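Local coordinates for thymocyte nuclear protein 1 (Leishmania major, PDB 2AR1), which is of unknown function but belongs to the EVE domain family of the PUA clan, whose members probably bind modified nucleic acid bases, at residues A[91-96]-A[110-115]. Residues are numbered along the deposited sequence; the frame is centred on the assembly and turned at random.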
ATOM      1  N   PHE A  91      10.555  12.797  -4.245  1.00 15.49           N
ATOM      2  CA  PHE A  91      11.251  13.990  -3.781  1.00 17.39           C
ATOM      3  C   PHE A  91      11.394  14.152  -2.255  1.00 14.71           C
ATOM      4  O   PHE A  91      12.181  14.992  -1.825  1.00 16.91           O
ATOM      5  CB  PHE A  91      10.624  15.254  -4.397  1.00 18.07           C
ATOM      6  CG  PHE A  91       9.159  15.334  -4.178  1.00 18.56           C
ATOM      7  CD1 PHE A  91       8.657  15.528  -2.895  1.00 20.86           C
ATOM      8  CD2 PHE A  91       8.277  15.155  -5.218  1.00 18.68           C
ATOM      9  CE1 PHE A  91       7.287  15.580  -2.642  1.00 19.38           C
ATOM     10  CE2 PHE A  91       6.893  15.205  -4.989  1.00 20.01           C
ATOM     11  CZ  PHE A  91       6.398  15.388  -3.670  1.00 22.41           C
ATOM     12  N   THR A  92      10.671  13.376  -1.437  1.00 16.54           N
ATOM     13  CA  THR A  92      10.891  13.427  -0.013  1.00 17.46           C
ATOM     14  C   THR A  92      12.292  12.941   0.346  1.00 16.21           C
ATOM     15  O   THR A  92      12.833  13.333   1.359  1.00 17.10           O
ATOM     16  CB  THR A  92       9.790  12.662   0.810  1.00 16.53           C
ATOM     17  OG1 THR A  92       9.823  11.262   0.540  1.00 16.59           O
ATOM     18  CG2 THR A  92       8.417  13.150   0.436  1.00 21.01           C
ATOM     19  N   ALA A  93      12.922  12.168  -0.517  1.00 17.41           N
ATOM     20  CA  ALA A  93      14.280  11.735  -0.244  1.00 17.10           C
ATOM     21  C   ALA A  93      15.239  12.931  -0.146  1.00 19.14           C
ATOM     22  O   ALA A  93      16.339  12.822   0.437  1.00 19.94           O
ATOM     23  CB  ALA A  93      14.797  10.764  -1.401  1.00 19.25           C
ATOM     24  N   LEU A  94      14.874  14.036  -0.802  1.00 19.95           N
ATOM     25  CA  LEU A  94      15.670  15.273  -0.813  1.00 20.01           C
ATOM     26  C   LEU A  94      15.200  16.309   0.237  1.00 19.08           C
ATOM     27  O   LEU A  94      15.806  17.382   0.378  1.00 18.47           O
ATOM     28  CB  LEU A  94      15.601  15.917  -2.204  1.00 21.26           C
ATOM     29  CG  LEU A  94      15.921  14.998  -3.384  1.00 24.95           C
ATOM     30  CD1 LEU A  94      15.728  15.751  -4.708  1.00 32.10           C
ATOM     31  CD2 LEU A  94      17.297  14.456  -3.277  1.00 26.94           C
ATOM     32  N   ASP A  95      14.131  16.003   0.976  1.00 18.27           N
ATOM     33  CA  ASP A  95      13.638  16.918   1.983  1.00 17.83           C
ATOM     34  C   ASP A  95      14.391  16.660   3.287  1.00 17.35           C
ATOM     35  O   ASP A  95      14.151  15.674   3.984  1.00 16.08           O
ATOM     36  CB  ASP A  95      12.148  16.711   2.148  1.00 17.29           C
ATOM     37  CG  ASP A  95      11.533  17.616   3.171  1.00 16.29           C
ATOM     38  OD1 ASP A  95      12.239  18.391   3.848  1.00 18.18           O
ATOM     39  OD2 ASP A  95      10.316  17.528   3.243  1.00 22.09           O
ATOM     40  N   LYS A  96      15.279  17.581   3.616  1.00 19.30           N
ATOM     41  CA  LYS A  96      16.111  17.479   4.806  1.00 20.20           C
ATOM     42  C   LYS A  96      15.329  17.481   6.106  1.00 19.83           C
ATOM     43  O   LYS A  96      15.873  17.063   7.104  1.00 22.57           O
ATOM     44  CB  LYS A  96      17.155  18.586   4.834  1.00 20.22           C
ATOM     45  CG  LYS A  96      18.380  18.291   3.941  1.00 24.88           C
ATOM     46  CD  LYS A  96      19.748  18.594   4.630  1.00 30.03           C
ATOM     47  CE  LYS A  96      20.112  17.582   5.758  1.00 31.74           C
ATOM     48  NZ  LYS A  96      19.106  17.501   6.921  1.00 35.59           N
ATOM     49  N   ASN A 110      18.329   9.935  -7.792  1.00 24.33           N
ATOM     50  CA  ASN A 110      17.400   9.609  -6.705  1.00 22.75           C
ATOM     51  C   ASN A 110      16.885   8.183  -6.912  1.00 20.92           C
ATOM     52  O   ASN A 110      16.134   7.935  -7.840  1.00 21.60           O
ATOM     53  CB  ASN A 110      16.246  10.594  -6.701  1.00 19.60           C
ATOM     54  CG  ASN A 110      15.348  10.409  -5.526  1.00 20.28           C
ATOM     55  OD1 ASN A 110      15.478   9.428  -4.785  1.00 13.71           O
ATOM     56  ND2 ASN A 110      14.403  11.365  -5.335  1.00 15.85           N
ATOM     57  N   PRO A 111      17.293   7.229  -6.057  1.00 20.71           N
ATOM     58  CA  PRO A 111      16.862   5.881  -6.330  1.00 20.45           C
ATOM     59  C   PRO A 111      15.389   5.649  -5.995  1.00 21.86           C
ATOM     60  O   PRO A 111      14.774   4.717  -6.496  1.00 22.22           O
ATOM     61  CB  PRO A 111      17.762   5.045  -5.446  1.00 23.45           C
ATOM     62  CG  PRO A 111      18.292   5.939  -4.393  1.00 25.15           C
ATOM     63  CD  PRO A 111      18.103   7.345  -4.838  1.00 23.04           C
ATOM     64  N   TRP A 112      14.829   6.537  -5.173  1.00 18.17           N
ATOM     65  CA  TRP A 112      13.492   6.322  -4.633  1.00 17.53           C
ATOM     66  C   TRP A 112      12.417   6.813  -5.601  1.00 15.08           C
ATOM     67  O   TRP A 112      12.529   7.893  -6.233  1.00 16.00           O
ATOM     68  CB  TRP A 112      13.386   6.922  -3.229  1.00 16.00           C
ATOM     69  CG  TRP A 112      14.435   6.381  -2.334  1.00 14.46           C
ATOM     70  CD1 TRP A 112      15.437   7.075  -1.779  1.00 17.74           C
ATOM     71  CD2 TRP A 112      14.622   5.007  -1.951  1.00 12.43           C
ATOM     72  NE1 TRP A 112      16.253   6.223  -1.034  1.00 17.57           N
ATOM     73  CE2 TRP A 112      15.735   4.965  -1.084  1.00 16.06           C
ATOM     74  CE3 TRP A 112      13.899   3.832  -2.169  1.00 17.35           C
ATOM     75  CZ2 TRP A 112      16.197   3.763  -0.469  1.00 14.57           C
ATOM     76  CZ3 TRP A 112      14.368   2.638  -1.585  1.00 17.34           C
ATOM     77  CH2 TRP A 112      15.506   2.624  -0.738  1.00 14.89           C
ATOM     78  N   LYS A 113      11.395   5.979  -5.747  1.00 16.63           N
ATOM     79  CA  LYS A 113      10.307   6.207  -6.704  1.00 19.45           C
ATOM     80  C   LYS A 113       8.969   6.028  -6.018  1.00 20.73           C
ATOM     81  O   LYS A 113       8.870   5.303  -4.994  1.00 19.67           O
ATOM     82  CB  LYS A 113      10.404   5.238  -7.889  1.00 21.23           C
ATOM     83  CG  LYS A 113      11.712   5.210  -8.539  1.00 23.22           C
ATOM     84  CD  LYS A 113      12.061   6.507  -9.213  1.00 23.68           C
ATOM     85  CE  LYS A 113      13.333   6.278  -9.992  1.00 26.35           C
ATOM     86  NZ  LYS A 113      14.339   7.373  -9.841  1.00 33.87           N
ATOM     87  N   MET A 114       7.925   6.675  -6.547  1.00 18.50           N
ATOM     88  CA  MET A 114       6.624   6.510  -5.946  1.00 19.06           C
ATOM     89  C   MET A 114       5.527   6.732  -6.976  1.00 16.22           C
ATOM     90  O   MET A 114       5.673   7.520  -7.899  1.00 19.10           O
ATOM     91  CB  MET A 114       6.438   7.491  -4.815  1.00 18.08           C
ATOM     92  CG  MET A 114       6.403   8.910  -5.226  1.00 18.56           C
ATOM     93  SD  MET A 114       6.523  10.089  -3.903  1.00 21.01           S
ATOM     94  CE  MET A 114       6.433  11.650  -4.777  1.00 20.06           C
ATOM     95  N   VAL A 115       4.430   6.018  -6.748  1.00 19.39           N
ATOM     96  CA  VAL A 115       3.170   6.234  -7.463  1.00 18.81           C
ATOM     97  C   VAL A 115       2.274   7.201  -6.715  1.00 19.50           C
ATOM     98  O   VAL A 115       2.587   7.612  -5.592  1.00 17.14           O
ATOM     99  CB  VAL A 115       2.406   4.931  -7.741  1.00 18.26           C
ATOM    100  CG1 VAL A 115       3.296   3.942  -8.542  1.00 21.04           C
ATOM    101  CG2 VAL A 115       2.022   4.226  -6.438  1.00 21.51           C
TER
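Met114 and Phe91 meet through a methyl group and a ring face. Met114 CE lies 3.6 Å from Phe91 CE2. It sits over the ring face, 29° off the normal. This is a CH-pi contact, with CE 4.0 Å from the ring centroid. Met114 SD is farther out, 5.4 Å from the Phe91 centroid, but still above the face, so the pair is also a Met-aromatic contact. Beyond CG the Met114 chain is fully extended (chi2 -168°), which carries the methyl out to the ring. Phe91 CB points away from segment 110-115. The ring still reaches Met114 because CG is set between the backbone N and the carbonyl carbon (chi1 53°).

Ala93 makes the second half of the contact. Its methyl points toward segment 110-115 and touches two side chains, Asn110 and Trp112. Ala93 CB is 3.8 Å from Trp112 CD1, at the indole edge and near its plane. The same CB is 3.7 Å from Asn110 OD1. No hydrogen bond joins the two segments directly.

The Asn110 amide is held at both ends. OD1 accepts from Trp112 N at 3.0 Å, with the donor above the carbonyl plane, and this closes an Asx turn. ND2 donates to Asp90 O, just before Phe91. Together the two bonds fix the amide beside the Ala93 methyl. Trp112 NE1 is hydrogen-bonded to Asp102 OD2, while its ring stacks with Tyr50 and makes a cation-pi contact with Arg48.

The contact folds the 3-10 turn after strand 76-89 back onto the start of strand 113-128. It closes the base of the long connection between two antiparallel neighbours in the mixed sheet of this EVE domain.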